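Local coordinates for thrombospondin related anonymous protein (Plasmodium falciparum, PDB 4F1J), which binds magnesium through the von Willebrand factor A domain that makes up this chain and probably serves the malaria parasite as a membrane-anchored adhesion protein, at residues A[5-16]-A[46-55]. Numbering follows the deposited sequence. Where two conformers were deposited one is given.
Sequences NDEVDLYLLMDC and AIHLYANIFS. With EDO (1,2-ethanediol), chain J.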
# COMPACT_ATOMS: atom_id res chain seq x y z
N ASN A 5 -14.98 -1.78 4.19
CA ASN A 5 -16.10 -2.52 3.66
C ASN A 5 -16.87 -1.64 2.68
O ASN A 5 -17.85 -1.01 3.10
CB ASN A 5 -17.00 -2.94 4.83
CG ASN A 5 -18.28 -3.59 4.37
OD1 ASN A 5 -19.31 -3.53 5.06
ND2 ASN A 5 -18.23 -4.22 3.21
N ASP A 6 -16.40 -1.55 1.44
CA ASP A 6 -17.05 -0.79 0.37
C ASP A 6 -16.55 -1.31 -0.99
O ASP A 6 -15.70 -2.21 -1.06
CB ASP A 6 -16.76 0.71 0.49
CG ASP A 6 -17.86 1.59 -0.11
OD1 ASP A 6 -18.64 1.11 -0.97
OD2 ASP A 6 -17.96 2.77 0.30
N GLU A 7 -17.11 -0.77 -2.08
CA GLU A 7 -16.68 -1.09 -3.43
C GLU A 7 -15.39 -0.30 -3.72
O GLU A 7 -15.42 0.87 -4.10
CB GLU A 7 -17.76 -0.73 -4.48
CG GLU A 7 -17.50 -1.39 -5.82
CD GLU A 7 -18.53 -1.08 -6.92
OE1 GLU A 7 -19.55 -0.40 -6.65
OE2 GLU A 7 -18.28 -1.51 -8.08
N VAL A 8 -14.25 -0.96 -3.51
CA VAL A 8 -12.92 -0.33 -3.60
C VAL A 8 -11.94 -1.31 -4.25
O VAL A 8 -11.89 -2.48 -3.86
CB VAL A 8 -12.34 0.02 -2.21
CG1 VAL A 8 -10.97 0.76 -2.34
CG2 VAL A 8 -13.29 0.90 -1.34
N ASP A 9 -11.22 -0.84 -5.26
CA ASP A 9 -10.06 -1.55 -5.80
C ASP A 9 -8.89 -0.99 -4.99
O ASP A 9 -8.63 0.22 -5.02
CB ASP A 9 -9.88 -1.31 -7.31
CG ASP A 9 -10.99 -1.92 -8.14
OD1 ASP A 9 -11.58 -2.95 -7.71
OD2 ASP A 9 -11.22 -1.41 -9.27
N LEU A 10 -8.24 -1.87 -4.23
CA LEU A 10 -7.22 -1.43 -3.27
C LEU A 10 -5.88 -2.00 -3.72
O LEU A 10 -5.72 -3.21 -3.83
CB LEU A 10 -7.57 -1.88 -1.84
CG LEU A 10 -6.77 -1.28 -0.68
CD1 LEU A 10 -7.50 -1.47 0.65
CD2 LEU A 10 -5.34 -1.91 -0.63
N TYR A 11 -4.96 -1.10 -4.03
CA TYR A 11 -3.65 -1.41 -4.56
C TYR A 11 -2.62 -1.28 -3.44
O TYR A 11 -2.15 -0.16 -3.09
CB TYR A 11 -3.25 -0.50 -5.74
CG TYR A 11 -4.25 -0.45 -6.86
CD1 TYR A 11 -5.36 0.40 -6.79
CD2 TYR A 11 -4.14 -1.25 -7.95
CE1 TYR A 11 -6.30 0.42 -7.81
CE2 TYR A 11 -5.06 -1.23 -8.97
CZ TYR A 11 -6.14 -0.38 -8.91
OH TYR A 11 -7.07 -0.40 -9.94
N LEU A 12 -2.27 -2.43 -2.89
CA LEU A 12 -1.25 -2.52 -1.84
C LEU A 12 0.16 -2.53 -2.47
O LEU A 12 0.50 -3.45 -3.23
CB LEU A 12 -1.50 -3.77 -0.98
CG LEU A 12 -0.46 -4.02 0.12
CD1 LEU A 12 -0.41 -2.88 1.13
CD2 LEU A 12 -0.78 -5.40 0.80
N LEU A 13 0.98 -1.52 -2.16
CA LEU A 13 2.33 -1.42 -2.70
C LEU A 13 3.27 -1.56 -1.52
O LEU A 13 3.34 -0.68 -0.65
CB LEU A 13 2.58 -0.06 -3.41
CG LEU A 13 1.52 0.47 -4.36
CD1 LEU A 13 2.03 1.66 -5.17
CD2 LEU A 13 0.89 -0.55 -5.28
N MET A 14 4.00 -2.68 -1.49
CA MET A 14 4.77 -3.05 -0.30
C MET A 14 6.27 -2.93 -0.59
O MET A 14 6.82 -3.69 -1.37
CB MET A 14 4.40 -4.47 0.11
CG MET A 14 5.11 -4.96 1.33
SD MET A 14 4.51 -6.61 1.75
CE MET A 14 5.28 -6.86 3.37
N ASP A 15 6.89 -1.93 0.02
CA ASP A 15 8.33 -1.68 -0.05
C ASP A 15 9.05 -2.93 0.45
O ASP A 15 8.73 -3.43 1.54
CB ASP A 15 8.59 -0.47 0.82
CG ASP A 15 10.06 -0.06 0.96
OD1 ASP A 15 10.98 -0.90 0.88
OD2 ASP A 15 10.22 1.13 1.26
N CYS A 16 9.99 -3.45 -0.34
CA CYS A 16 10.78 -4.65 0.07
C CYS A 16 12.29 -4.36 0.02
O CYS A 16 13.11 -5.27 -0.14
CB CYS A 16 10.41 -5.87 -0.77
SG CYS A 16 10.73 -5.72 -2.53
N ALA A 46 -17.38 -6.02 -2.84
CA ALA A 46 -16.76 -5.14 -1.88
C ALA A 46 -15.34 -4.88 -2.35
O ALA A 46 -15.11 -4.42 -3.47
CB ALA A 46 -16.81 -5.73 -0.48
N ILE A 47 -14.36 -5.14 -1.49
CA ILE A 47 -12.97 -4.83 -1.81
C ILE A 47 -12.36 -5.89 -2.73
O ILE A 47 -12.55 -7.10 -2.55
CB ILE A 47 -12.09 -4.73 -0.51
CG1 ILE A 47 -12.70 -3.80 0.54
CG2 ILE A 47 -10.64 -4.31 -0.89
CD1 ILE A 47 -12.72 -2.41 0.22
N HIS A 48 -11.64 -5.42 -3.75
CA HIS A 48 -10.80 -6.27 -4.56
C HIS A 48 -9.37 -5.77 -4.35
O HIS A 48 -9.06 -4.60 -4.64
CB HIS A 48 -11.11 -6.16 -6.05
CG HIS A 48 -12.46 -6.68 -6.46
ND1 HIS A 48 -12.75 -6.99 -7.78
CD2 HIS A 48 -13.59 -6.92 -5.76
CE1 HIS A 48 -14.00 -7.41 -7.86
NE2 HIS A 48 -14.54 -7.36 -6.66
N LEU A 49 -8.50 -6.68 -3.91
CA LEU A 49 -7.10 -6.40 -3.65
C LEU A 49 -6.20 -6.65 -4.83
O LEU A 49 -6.32 -7.64 -5.55
CB LEU A 49 -6.61 -7.29 -2.49
CG LEU A 49 -5.17 -7.11 -2.03
CD1 LEU A 49 -4.99 -5.77 -1.33
CD2 LEU A 49 -4.85 -8.31 -1.10
N TYR A 50 -5.24 -5.73 -5.00
CA TYR A 50 -4.06 -5.92 -5.85
C TYR A 50 -2.88 -5.74 -4.92
O TYR A 50 -2.93 -4.98 -3.97
CB TYR A 50 -4.01 -4.84 -6.92
CG TYR A 50 -2.64 -4.65 -7.58
CD1 TYR A 50 -1.68 -3.79 -7.01
CD2 TYR A 50 -2.31 -5.34 -8.74
CE1 TYR A 50 -0.44 -3.59 -7.64
CE2 TYR A 50 -1.05 -5.18 -9.34
CZ TYR A 50 -0.14 -4.31 -8.78
OH TYR A 50 1.10 -4.14 -9.42
N ALA A 51 -1.80 -6.47 -5.19
CA ALA A 51 -0.59 -6.30 -4.38
C ALA A 51 0.63 -6.39 -5.24
O ALA A 51 0.73 -7.26 -6.11
CB ALA A 51 -0.52 -7.33 -3.22
N ASN A 52 1.56 -5.48 -5.01
CA ASN A 52 2.92 -5.63 -5.52
C ASN A 52 3.93 -5.40 -4.43
O ASN A 52 3.60 -4.85 -3.38
CB ASN A 52 3.22 -4.83 -6.80
CG ASN A 52 3.34 -3.31 -6.62
OD1 ASN A 52 3.83 -2.81 -5.61
ND2 ASN A 52 2.91 -2.57 -7.65
N ILE A 53 5.14 -5.89 -4.67
CA ILE A 53 6.29 -5.49 -3.86
C ILE A 53 7.15 -4.59 -4.73
O ILE A 53 7.13 -4.71 -5.97
CB ILE A 53 7.08 -6.69 -3.35
CG1 ILE A 53 7.49 -7.61 -4.49
CG2 ILE A 53 6.22 -7.47 -2.32
CD1 ILE A 53 8.38 -8.80 -4.07
N PHE A 54 7.92 -3.71 -4.11
CA PHE A 54 8.81 -2.86 -4.88
C PHE A 54 10.08 -2.54 -4.11
O PHE A 54 10.07 -2.23 -2.92
CB PHE A 54 8.10 -1.57 -5.35
CG PHE A 54 7.82 -0.59 -4.26
CD1 PHE A 54 6.65 -0.67 -3.52
CD2 PHE A 54 8.72 0.43 -3.95
CE1 PHE A 54 6.38 0.23 -2.50
CE2 PHE A 54 8.45 1.31 -2.90
CZ PHE A 54 7.29 1.19 -2.18
N SER A 55 11.19 -2.67 -4.82
CA SER A 55 12.47 -2.18 -4.32
C SER A 55 13.22 -1.67 -5.56
O SER A 55 13.07 -0.50 -5.90
CB SER A 55 13.20 -3.26 -3.50
OG SER A 55 13.51 -4.41 -4.23
C1 EDO J . 8.07 -1.36 4.76
O1 EDO J . 9.17 -1.22 3.85
C2 EDO J . 7.60 -2.81 4.79
O2 EDO J . 7.07 -3.23 3.54
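V8 to C16 and H48 to F54 are zipped together as parallel neighbours by eight backbone hydrogen bonds. H48 N gives to V8 O, L10 N to H48 O, and so on alternately up to C16 N, which gives to F54 O at 2.9 Å. L10, L12 and M14 each spend both N-H and C=O here, while D9 and Y11 bond strand 115-122 through their backbones. The F54 N to M14 O bond is the least straight of the eight, at 149°. F54, with CG wedged between its own N and carbonyl carbon (chi1 72°), carries its ring across to the first strand, one face over D15 CA, a CH-pi contact 3.8 Å from the F54 ring centroid.

On the D9, Y11 and L13 face, the polar ends look elsewhere: D9 OD1 bridges to R111, Y11 OH bonds Q116, and H48 NE2 gives to E44 O. N52 ND2 reaches Y50 OH at 3.0 Å, but N52 OD1, 3.7 Å from L13 CD2, is buried without a partner. D15 is well supplied: OD1 pairs with S17, OD2 with T122 and D123 N. D15, S17 and S19 form the D-x-S-x-S sequence of a metal-ion-dependent adhesion site (MIDAS); D15 is second-shell, its side chain about 4 Å from the magnesium at the nearest atoms. D15 O accepts both hydroxyls of an ethanediol, probably from the crystallisation liquor, O2 at 2.6 Å and O1 at 3.2 Å.

The other face is apolar, I47 CD1 pressing tightly on V8 CB at 3.5 Å. Helix 22-38, the crossover of this beta-alpha-beta unit, covers it at L12, M14 and L49, helix 94-106 packs on Y11, Y50 and F54, and strands 115-122 and 58-62 flank the pair in the Rossmann-like sheet.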